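PDB 6BZN: halogenase PltM from Pseudomonas fluorescens, which halogenates phenolic compounds as a flavin-dependent enzyme, with unusual versatility in the substrates and halides it accepts. Local coordinates for residues His57-Pro68 with Glu135-Tyr145; Glu69-Leu77 with Glu85-Asp93. All blocks are in the same frame, centred on the assembly; numbering follows the deposited sequence.

Interaction 1 (His57-Pro68 with Glu135-Tyr145); sequences HPRFSVGEAATP and EAHLFRQDIDY
Arg140 reaches the loop 57-68 through NH1, which donates to Gly63 O at 2.9 Å, on a carbonyl lone pair, with an N-H...O angle of 162°. NE and NH2 grip Asp144 side-on, one nitrogen to each oxygen (NE to OD1 2.8 Å), so the guanidinium is fixed in rotation while Ser61 OG lies over one face. Bends at chi2 and chi3 (-70° and -60°) fold it back to serve both Gly63 O and Asp144. A leucine here would remove the donor to Gly63 O and the cation beside Asp144, and would probably leave that carboxylate without its mate and the loop less firmly held.

Backbone pairing follows the same segment: Leu138 N donates to Glu64 O at 2.8 Å and Ala66 N to Ala136 O at 3.1 Å. These bonds flank Ala65 and His137, a single antiparallel, non-hydrogen-bonded pair that lays the loop along strand 134-138, whose other edge pairs with strand 104-107. Arg59, Ser61, Val62, Ala65 and Arg140 bind FAD in another crystal structure of this protein, so the contact builds part of the flavin site, which holds no FAD in this model.

A water accepts from Arg140 N and donates to Ser61 O and Glu64 OE2; OE1 of Glu64 bonds Ser275 and OE2 also His221.

Packing closes the far end: His57 CB sits over the Tyr145 ring, 3.6 Å from its centroid, the two rings nearly parallel but slid apart.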
loop_
_atom_site.group_PDB
_atom_site.type_symbol
_atom_site.label_atom_id
_atom_site.label_comp_id
_atom_site.label_asym_id
_atom_site.label_seq_id
_atom_site.Cartn_x
_atom_site.Cartn_y
_atom_site.Cartn_z
ATOM N N HIS A 57 -11.474 15.465 -9.935
ATOM C CA HIS A 57 -10.043 15.715 -10.081
ATOM C C HIS A 57 -9.857 17.206 -10.371
ATOM O O HIS A 57 -10.728 17.813 -10.991
ATOM C CB HIS A 57 -9.449 14.879 -11.212
ATOM C CG HIS A 57 -9.433 13.416 -10.924
ATOM N ND1 HIS A 57 -8.367 12.794 -10.310
ATOM C CD2 HIS A 57 -10.364 12.456 -11.122
ATOM C CE1 HIS A 57 -8.635 11.507 -10.171
ATOM N NE2 HIS A 57 -9.843 11.281 -10.648
ATOM N N PRO A 58 -8.756 17.812 -9.933
ATOM C CA PRO A 58 -7.713 17.184 -9.143
ATOM C C PRO A 58 -8.108 17.064 -7.671
ATOM O O PRO A 58 -8.855 17.888 -7.154
ATOM C CB PRO A 58 -6.556 18.173 -9.280
ATOM C CG PRO A 58 -7.247 19.484 -9.313
ATOM C CD PRO A 58 -8.467 19.238 -10.169
ATOM N N ARG A 59 -7.600 16.045 -6.993
ATOM C CA ARG A 59 -7.771 15.986 -5.544
ATOM C C ARG A 59 -6.629 15.270 -4.853
ATOM O O ARG A 59 -5.978 14.413 -5.420
ATOM C CB ARG A 59 -9.122 15.349 -5.170
ATOM C CG ARG A 59 -9.189 13.836 -5.217
ATOM C CD ARG A 59 -9.035 13.236 -6.608
ATOM N NE ARG A 59 -9.506 11.844 -6.566
ATOM C CZ ARG A 59 -10.743 11.415 -6.879
ATOM N NH1 ARG A 59 -11.685 12.239 -7.344
ATOM N NH2 ARG A 59 -11.039 10.117 -6.760
ATOM N N PHE A 60 -6.457 15.613 -3.592
ATOM C CA PHE A 60 -5.404 15.075 -2.746
ATOM C C PHE A 60 -5.742 13.652 -2.310
ATOM O O PHE A 60 -6.907 13.299 -2.101
ATOM C CB PHE A 60 -5.241 16.023 -1.560
ATOM C CG PHE A 60 -4.516 15.453 -0.385
ATOM C CD1 PHE A 60 -3.134 15.562 -0.283
ATOM C CD2 PHE A 60 -5.228 14.885 0.663
ATOM C CE1 PHE A 60 -2.468 15.074 0.828
ATOM C CE2 PHE A 60 -4.571 14.391 1.778
ATOM C CZ PHE A 60 -3.184 14.485 1.860
ATOM N N SER A 61 -4.715 12.819 -2.217
ATOM C CA SER A 61 -4.846 11.514 -1.593
ATOM C C SER A 61 -3.480 11.099 -1.024
ATOM O O SER A 61 -2.458 11.525 -1.543
ATOM C CB SER A 61 -5.368 10.508 -2.626
ATOM O OG SER A 61 -5.262 9.187 -2.150
ATOM N N VAL A 62 -3.462 10.321 0.057
ATOM C CA VAL A 62 -2.205 9.678 0.505
ATOM C C VAL A 62 -2.153 8.263 -0.093
ATOM O O VAL A 62 -2.989 7.923 -0.936
ATOM C CB VAL A 62 -1.986 9.723 2.045
ATOM C CG1 VAL A 62 -1.588 11.138 2.471
ATOM C CG2 VAL A 62 -3.212 9.233 2.793
ATOM N N GLY A 63 -1.171 7.446 0.309
ATOM C CA GLY A 63 -0.917 6.166 -0.354
ATOM C C GLY A 63 0.135 6.438 -1.404
ATOM O O GLY A 63 -0.113 6.341 -2.597
ATOM N N GLU A 64 1.325 6.798 -0.932
ATOM C CA GLU A 64 2.329 7.447 -1.769
ATOM C C GLU A 64 3.595 6.634 -1.998
ATOM O O GLU A 64 4.292 6.858 -2.991
ATOM C CB GLU A 64 2.686 8.799 -1.159
ATOM C CG GLU A 64 1.476 9.744 -1.069
ATOM C CD GLU A 64 1.569 10.800 0.013
ATOM O OE1 GLU A 64 1.881 10.457 1.176
ATOM O OE2 GLU A 64 1.261 11.977 -0.296
ATOM N N ALA A 65 3.908 5.704 -1.106
ATOM C CA ALA A 65 5.187 5.003 -1.190
ATOM C C ALA A 65 5.034 3.775 -2.051
ATOM O O ALA A 65 4.388 2.799 -1.652
ATOM C CB ALA A 65 5.680 4.623 0.200
ATOM N N ALA A 66 5.604 3.818 -3.249
ATOM C CA ALA A 66 5.637 2.643 -4.097
ATOM C C ALA A 66 6.584 1.618 -3.478
ATOM O O ALA A 66 7.407 1.953 -2.622
ATOM C CB ALA A 66 6.070 2.996 -5.511
ATOM N N THR A 67 6.441 0.373 -3.910
ATOM C CA THR A 67 7.274 -0.740 -3.438
ATOM C C THR A 67 7.754 -1.548 -4.641
ATOM O O THR A 67 7.237 -1.386 -5.745
ATOM C CB THR A 67 6.470 -1.684 -2.546
ATOM O OG1 THR A 67 5.205 -1.955 -3.169
ATOM C CG2 THR A 67 6.254 -1.076 -1.182
ATOM N N PRO A 68 8.739 -2.438 -4.432
ATOM C CA PRO A 68 9.081 -3.337 -5.543
ATOM C C PRO A 68 7.875 -4.096 -6.065
ATOM O O PRO A 68 7.706 -4.200 -7.269
ATOM C CB PRO A 68 10.137 -4.274 -4.942
ATOM C CG PRO A 68 10.670 -3.556 -3.769
ATOM C CD PRO A 68 9.618 -2.620 -3.263
ATOM N N GLU A 135 12.435 3.685 -6.969
ATOM C CA GLU A 135 10.980 3.683 -7.032
ATOM C C GLU A 135 10.435 5.063 -6.715
ATOM O O GLU A 135 11.201 5.961 -6.401
ATOM C CB GLU A 135 10.452 2.653 -6.068
ATOM C CG GLU A 135 10.829 1.290 -6.560
ATOM C CD GLU A 135 10.524 0.204 -5.589
ATOM O OE1 GLU A 135 10.000 0.501 -4.493
ATOM O OE2 GLU A 135 10.837 -0.953 -5.937
ATOM N N ALA A 136 9.115 5.219 -6.828
ATOM C CA ALA A 136 8.486 6.535 -6.740
ATOM C C ALA A 136 7.843 6.814 -5.384
ATOM O O ALA A 136 7.301 5.918 -4.725
ATOM C CB ALA A 136 7.447 6.679 -7.831
ATOM N N HIS A 137 7.900 8.090 -4.995
ATOM C CA HIS A 137 6.971 8.677 -4.046
ATOM C C HIS A 137 5.912 9.378 -4.904
ATOM O O HIS A 137 6.190 10.390 -5.543
ATOM C CB HIS A 137 7.652 9.700 -3.168
ATOM C CG HIS A 137 8.520 9.103 -2.112
ATOM N ND1 HIS A 137 9.463 9.838 -1.431
ATOM C CD2 HIS A 137 8.574 7.849 -1.603
ATOM C CE1 HIS A 137 10.051 9.065 -0.536
ATOM N NE2 HIS A 137 9.529 7.854 -0.622
ATOM N N LEU A 138 4.713 8.811 -4.908
ATOM C CA LEU A 138 3.646 9.203 -5.826
ATOM C C LEU A 138 2.895 10.415 -5.318
ATOM O O LEU A 138 2.325 10.371 -4.226
ATOM C CB LEU A 138 2.677 8.037 -5.996
ATOM C CG LEU A 138 3.236 6.720 -6.522
ATOM C CD1 LEU A 138 2.212 5.629 -6.346
ATOM C CD2 LEU A 138 3.624 6.834 -7.986
ATOM N N PHE A 139 2.898 11.502 -6.095
ATOM C CA PHE A 139 2.116 12.686 -5.783
ATOM C C PHE A 139 0.752 12.404 -6.369
ATOM O O PHE A 139 0.517 12.600 -7.563
ATOM C CB PHE A 139 2.778 13.942 -6.371
ATOM C CG PHE A 139 2.157 15.247 -5.941
ATOM C CD1 PHE A 139 1.952 15.540 -4.595
ATOM C CD2 PHE A 139 1.832 16.227 -6.890
ATOM C CE1 PHE A 139 1.414 16.760 -4.201
ATOM C CE2 PHE A 139 1.289 17.451 -6.490
ATOM C CZ PHE A 139 1.088 17.713 -5.148
ATOM N N ARG A 140 -0.144 11.904 -5.525
ATOM C CA ARG A 140 -1.346 11.222 -6.020
ATOM C C ARG A 140 -2.307 12.104 -6.816
ATOM O O ARG A 140 -2.929 11.632 -7.775
ATOM C CB ARG A 140 -2.065 10.525 -4.869
ATOM C CG ARG A 140 -1.286 9.351 -4.276
ATOM C CD ARG A 140 -1.210 8.142 -5.205
ATOM N NE ARG A 140 -2.570 7.681 -5.490
ATOM C CZ ARG A 140 -3.290 6.885 -4.703
ATOM N NH1 ARG A 140 -2.775 6.328 -3.618
ATOM N NH2 ARG A 140 -4.540 6.604 -5.049
ATOM N N GLN A 141 -2.408 13.388 -6.478
ATOM C CA GLN A 141 -3.225 14.269 -7.320
ATOM C C GLN A 141 -2.867 14.193 -8.802
ATOM O O GLN A 141 -3.742 14.250 -9.651
ATOM C CB GLN A 141 -3.203 15.723 -6.839
ATOM C CG GLN A 141 -1.851 16.410 -6.833
ATOM C CD GLN A 141 -1.990 17.919 -6.741
ATOM O OE1 GLN A 141 -2.216 18.463 -5.667
ATOM N NE2 GLN A 141 -1.850 18.605 -7.887
ATOM N N ASP A 142 -1.582 14.089 -9.121
ATOM C CA ASP A 142 -1.147 14.091 -10.521
ATOM C C ASP A 142 -1.142 12.690 -11.099
ATOM O O ASP A 142 -1.540 12.485 -12.244
ATOM C CB ASP A 142 0.228 14.727 -10.664
ATOM C CG ASP A 142 0.217 16.253 -10.438
ATOM O OD1 ASP A 142 -0.866 16.893 -10.374
ATOM O OD2 ASP A 142 1.336 16.812 -10.313
ATOM N N ILE A 143 -0.719 11.721 -10.294
ATOM C CA ILE A 143 -0.694 10.327 -10.710
ATOM C C ILE A 143 -2.104 9.835 -11.030
ATOM O O ILE A 143 -2.322 9.242 -12.091
ATOM C CB ILE A 143 -0.031 9.437 -9.622
ATOM C CG1 ILE A 143 1.454 9.789 -9.469
ATOM C CG2 ILE A 143 -0.222 7.950 -9.900
ATOM C CD1 ILE A 143 2.331 9.458 -10.653
ATOM N N ASP A 144 -3.048 10.090 -10.129
ATOM C CA ASP A 144 -4.427 9.598 -10.302
ATOM C C ASP A 144 -5.138 10.268 -11.465
ATOM O O ASP A 144 -5.897 9.620 -12.168
ATOM C CB ASP A 144 -5.245 9.734 -9.008
ATOM C CG ASP A 144 -4.770 8.757 -7.914
ATOM O OD1 ASP A 144 -3.621 8.261 -7.977
ATOM O OD2 ASP A 144 -5.543 8.482 -6.983
ATOM N N TYR A 145 -4.884 11.556 -11.683
ATOM C CA TYR A 145 -5.535 12.256 -12.782
ATOM C C TYR A 145 -5.020 11.645 -14.100
ATOM O O TYR A 145 -5.807 11.326 -14.989
ATOM C CB TYR A 145 -5.284 13.766 -12.742
ATOM C CG TYR A 145 -6.348 14.640 -13.420
ATOM C CD1 TYR A 145 -7.425 14.091 -14.133
ATOM C CD2 TYR A 145 -6.261 16.032 -13.356
ATOM C CE1 TYR A 145 -8.389 14.893 -14.735
ATOM C CE2 TYR A 145 -7.216 16.840 -13.971
ATOM C CZ TYR A 145 -8.280 16.263 -14.654
ATOM O OH TYR A 145 -9.248 17.044 -15.258
HETATM O O HOH W 1 -6.363 14.041 -8.815
HETATM O O HOH W 2 -7.800 9.825 -6.399
HETATM O O HOH W 3 -5.996 11.823 -6.221
HETATM O O HOH W 4 -2.005 14.269 -3.833
HETATM O O HOH W 5 -0.116 12.451 -2.626
#

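Interaction 2 (Glu69-Leu77 with Glu85-Asp93); sequences ESGFLLRLL and EIAYLSHPD
Ala87 O is gripped twice by Ser90, whose CB points toward helix 68-81: the hydroxyl OG donates to it at 2.9 Å and the backbone N at 3.0 Å. The OG bond lies in the carbonyl plane, with a C=O...O angle of 149°. It is made possible by chi1 of 73°, which puts OG between the backbone N and the carbonyl carbon and turns it back on the preceding turn. With its proton committed there, OG meets only carbon across the contact, Arg75 CG at 3.5 Å, and it also rests over the centre of the His91 ring. Ser90 CB comes to 3.5 Å from Gly71 O.

The nearest CA pairs, Gly71 with Ser90 and Arg75 with Ala87, run in opposite senses. They define a tight helical hairpin, in which helix 68-81 turns back through the short, weakly bonded helix 84-88; a type I turn from Tyr88 to His91 then leads to helix 92-98.

Toward Leu77 and Ile86 the contact becomes apolar. Leu74 forks between two partners: CD2 meets Ile86 CG2 at 4.0 Å, the side chains crossing at about a right angle, while CD1 meets Leu89 CB at 4.0 Å. Ile86 CG2 also lies 3.4 Å from Leu74 O and touches Leu77 CB. Leu37 of helix 33-44 packs on both Leu74 and Ile86, and the side chain of Leu89 lies close to that of Ile33, a residue of the FAD site.

At the outer margin Arg75 crosses His91, its CD 4.1 Å from CE1, with the guanidinium and imidazole planes 51° apart. Arg75 NH2 additionally makes a long, weak ion pair with Glu439.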
loop_
_atom_site.group_PDB
_atom_site.type_symbol
_atom_site.label_atom_id
_atom_site.label_comp_id
_atom_site.label_asym_id
_atom_site.label_seq_id
_atom_site.Cartn_x
_atom_site.Cartn_y
_atom_site.Cartn_z
ATOM N N GLU A 69 7.041 -4.609 -5.165
ATOM C CA GLU A 69 5.859 -5.357 -5.561
ATOM C C GLU A 69 4.884 -4.503 -6.361
ATOM O O GLU A 69 4.388 -4.938 -7.396
ATOM C CB GLU A 69 5.126 -5.938 -4.353
ATOM C CG GLU A 69 5.960 -6.924 -3.536
ATOM C CD GLU A 69 6.667 -6.300 -2.347
ATOM O OE1 GLU A 69 7.089 -5.119 -2.425
ATOM O OE2 GLU A 69 6.807 -6.991 -1.307
ATOM N N SER A 70 4.611 -3.289 -5.878
ATOM C CA SER A 70 3.636 -2.445 -6.568
ATOM C C SER A 70 4.136 -2.109 -7.979
ATOM O O SER A 70 3.346 -2.064 -8.915
ATOM C CB SER A 70 3.277 -1.193 -5.758
ATOM O OG SER A 70 4.322 -0.228 -5.730
ATOM N N GLY A 71 5.449 -1.908 -8.133
ATOM C CA GLY A 71 6.028 -1.615 -9.440
ATOM C C GLY A 71 5.899 -2.791 -10.400
ATOM O O GLY A 71 5.529 -2.610 -11.551
ATOM N N PHE A 72 6.188 -3.998 -9.921
ATOM C CA PHE A 72 6.012 -5.201 -10.735
ATOM C C PHE A 72 4.560 -5.417 -11.115
ATOM O O PHE A 72 4.292 -5.798 -12.239
ATOM C CB PHE A 72 6.559 -6.457 -10.046
ATOM C CG PHE A 72 8.069 -6.543 -10.055
ATOM C CD1 PHE A 72 8.773 -6.546 -11.260
ATOM C CD2 PHE A 72 8.780 -6.657 -8.866
ATOM C CE1 PHE A 72 10.164 -6.614 -11.265
ATOM C CE2 PHE A 72 10.166 -6.730 -8.867
ATOM C CZ PHE A 72 10.855 -6.705 -10.067
ATOM N N LEU A 73 3.638 -5.137 -10.185
ATOM C CA LEU A 73 2.216 -5.277 -10.450
ATOM C C LEU A 73 1.735 -4.291 -11.499
ATOM O O LEU A 73 0.936 -4.652 -12.359
ATOM C CB LEU A 73 1.394 -5.157 -9.156
ATOM C CG LEU A 73 1.645 -6.337 -8.223
ATOM C CD1 LEU A 73 1.183 -5.998 -6.817
ATOM C CD2 LEU A 73 1.005 -7.622 -8.752
ATOM N N LEU A 74 2.216 -3.059 -11.457
ATOM C CA LEU A 74 1.841 -2.096 -12.508
ATOM C C LEU A 74 2.365 -2.558 -13.863
ATOM O O LEU A 74 1.653 -2.480 -14.867
ATOM C CB LEU A 74 2.340 -0.686 -12.209
ATOM C CG LEU A 74 1.572 0.060 -11.115
ATOM C CD1 LEU A 74 2.371 1.279 -10.669
ATOM C CD2 LEU A 74 0.179 0.469 -11.572
ATOM N N ARG A 75 3.595 -3.051 -13.891
ATOM C CA ARG A 75 4.175 -3.568 -15.136
ATOM C C ARG A 75 3.410 -4.800 -15.635
ATOM O O ARG A 75 3.203 -4.949 -16.845
ATOM C CB ARG A 75 5.673 -3.875 -14.967
ATOM C CG ARG A 75 6.556 -2.629 -14.879
ATOM C CD ARG A 75 7.988 -2.955 -14.426
ATOM N NE ARG A 75 8.793 -3.584 -15.476
ATOM C CZ ARG A 75 9.931 -4.279 -15.294
ATOM N NH1 ARG A 75 10.466 -4.460 -14.086
ATOM N NH2 ARG A 75 10.540 -4.807 -16.351
ATOM N N LEU A 76 2.980 -5.669 -14.713
ATOM C CA LEU A 76 2.159 -6.824 -15.078
ATOM C C LEU A 76 0.806 -6.392 -15.677
ATOM O O LEU A 76 0.375 -6.926 -16.707
ATOM C CB LEU A 76 1.941 -7.749 -13.888
ATOM C CG LEU A 76 3.147 -8.629 -13.519
ATOM C CD1 LEU A 76 2.990 -9.209 -12.122
ATOM C CD2 LEU A 76 3.328 -9.744 -14.550
ATOM N N LEU A 77 0.151 -5.422 -15.042
ATOM C CA LEU A 77 -1.090 -4.871 -15.575
ATOM C C LEU A 77 -0.904 -4.313 -16.982
ATOM O O LEU A 77 -1.707 -4.596 -17.887
ATOM C CB LEU A 77 -1.635 -3.772 -14.653
ATOM C CG LEU A 77 -2.376 -4.297 -13.432
ATOM C CD1 LEU A 77 -2.454 -3.219 -12.346
ATOM C CD2 LEU A 77 -3.769 -4.782 -13.826
ATOM N N GLU A 85 1.176 2.884 -21.030
ATOM C CA GLU A 85 1.209 4.014 -20.092
ATOM C C GLU A 85 1.071 3.592 -18.644
ATOM O O GLU A 85 1.518 4.310 -17.767
ATOM C CB GLU A 85 0.146 5.099 -20.413
ATOM C CG GLU A 85 0.514 5.985 -21.599
ATOM C CD GLU A 85 -0.336 7.253 -21.715
ATOM O OE1 GLU A 85 -1.513 7.246 -21.288
ATOM O OE2 GLU A 85 0.196 8.266 -22.253
ATOM N N ILE A 86 0.457 2.442 -18.390
ATOM C CA ILE A 86 0.365 1.935 -17.027
ATOM C C ILE A 86 1.778 1.659 -16.468
ATOM O O ILE A 86 2.053 1.986 -15.311
ATOM C CB ILE A 86 -0.561 0.700 -16.932
ATOM C CG1 ILE A 86 -2.000 1.100 -17.243
ATOM C CG2 ILE A 86 -0.513 0.088 -15.537
ATOM C CD1 ILE A 86 -2.968 -0.058 -17.282
ATOM N N ALA A 87 2.676 1.094 -17.280
ATOM C CA ALA A 87 4.043 0.787 -16.822
ATOM C C ALA A 87 4.844 2.050 -16.486
ATOM O O ALA A 87 5.697 2.016 -15.618
ATOM C CB ALA A 87 4.807 -0.068 -17.845
ATOM N N TYR A 88 4.555 3.165 -17.150
ATOM C CA TYR A 88 5.178 4.452 -16.783
ATOM C C TYR A 88 5.072 4.768 -15.295
ATOM O O TYR A 88 6.030 5.265 -14.691
ATOM C CB TYR A 88 4.567 5.629 -17.551
ATOM C CG TYR A 88 4.776 5.602 -19.043
ATOM C CD1 TYR A 88 5.706 4.742 -19.633
ATOM C CD2 TYR A 88 4.086 6.488 -19.865
ATOM C CE1 TYR A 88 5.899 4.723 -20.996
ATOM C CE2 TYR A 88 4.289 6.487 -21.236
ATOM C CZ TYR A 88 5.199 5.595 -21.787
ATOM O OH TYR A 88 5.445 5.555 -23.130
ATOM N N LEU A 89 3.927 4.433 -14.709
ATOM C CA LEU A 89 3.656 4.752 -13.322
ATOM C C LEU A 89 4.534 3.968 -12.340
ATOM O O LEU A 89 4.578 4.315 -11.178
ATOM C CB LEU A 89 2.160 4.532 -13.018
ATOM C CG LEU A 89 1.214 5.388 -13.862
ATOM C CD1 LEU A 89 -0.233 5.021 -13.576
ATOM C CD2 LEU A 89 1.459 6.874 -13.641
ATOM N N SER A 90 5.236 2.925 -12.793
ATOM C CA SER A 90 6.164 2.195 -11.916
ATOM C C SER A 90 7.561 2.784 -11.825
ATOM O O SER A 90 8.317 2.368 -10.966
ATOM C CB SER A 90 6.279 0.736 -12.343
ATOM O OG SER A 90 7.025 0.589 -13.535
ATOM N N HIS A 91 7.928 3.704 -12.713
ATOM C CA HIS A 91 9.312 4.202 -12.784
ATOM C C HIS A 91 9.324 5.723 -12.543
ATOM O O HIS A 91 8.679 6.445 -13.275
ATOM C CB HIS A 91 9.921 3.943 -14.177
ATOM C CG HIS A 91 9.808 2.530 -14.679
ATOM N ND1 HIS A 91 10.578 1.494 -14.188
ATOM C CD2 HIS A 91 9.066 1.999 -15.683
ATOM C CE1 HIS A 91 10.281 0.379 -14.835
ATOM N NE2 HIS A 91 9.372 0.661 -15.753
ATOM N N PRO A 92 10.082 6.219 -11.550
ATOM C CA PRO A 92 10.079 7.673 -11.329
ATOM C C PRO A 92 10.558 8.496 -12.531
ATOM O O PRO A 92 10.005 9.572 -12.788
ATOM C CB PRO A 92 11.015 7.877 -10.134
ATOM C CG PRO A 92 11.637 6.570 -9.847
ATOM C CD PRO A 92 10.913 5.496 -10.572
ATOM N N ASP A 93 11.545 7.991 -13.274
ATOM C CA ASP A 93 12.047 8.740 -14.432
ATOM C C ASP A 93 10.969 8.799 -15.518
ATOM O O ASP A 93 10.744 9.856 -16.109
ATOM C CB ASP A 93 13.385 8.179 -14.941
ATOM C CG ASP A 93 14.533 8.321 -13.904
ATOM O OD1 ASP A 93 14.498 9.219 -13.031
ATOM O OD2 ASP A 93 15.487 7.515 -13.958
#

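From the N terminus, the chain leaves strand 49-52, runs through the loop 57-68 and enters helix 68-81 directly. Interaction 2 closes first, with only seven residues between its segments, folding helix 84-88 and the turn after it back on helix 68-81. The chain then passes through strands 104-107, 109-114 and 126-131 before strand 134-138 and helix 140-153 return to the loop and close interaction 1. Interaction 2 is thus nested inside the larger loop. The two touch directly: Pro92 CG, 3.5 Å from Glu135 O, joins helix 92-98 to strand 134-138, and Leu89 CD2, 4.0 Å from Ile143 CD1, joins the turn after helix 84-88 to helix 140-153.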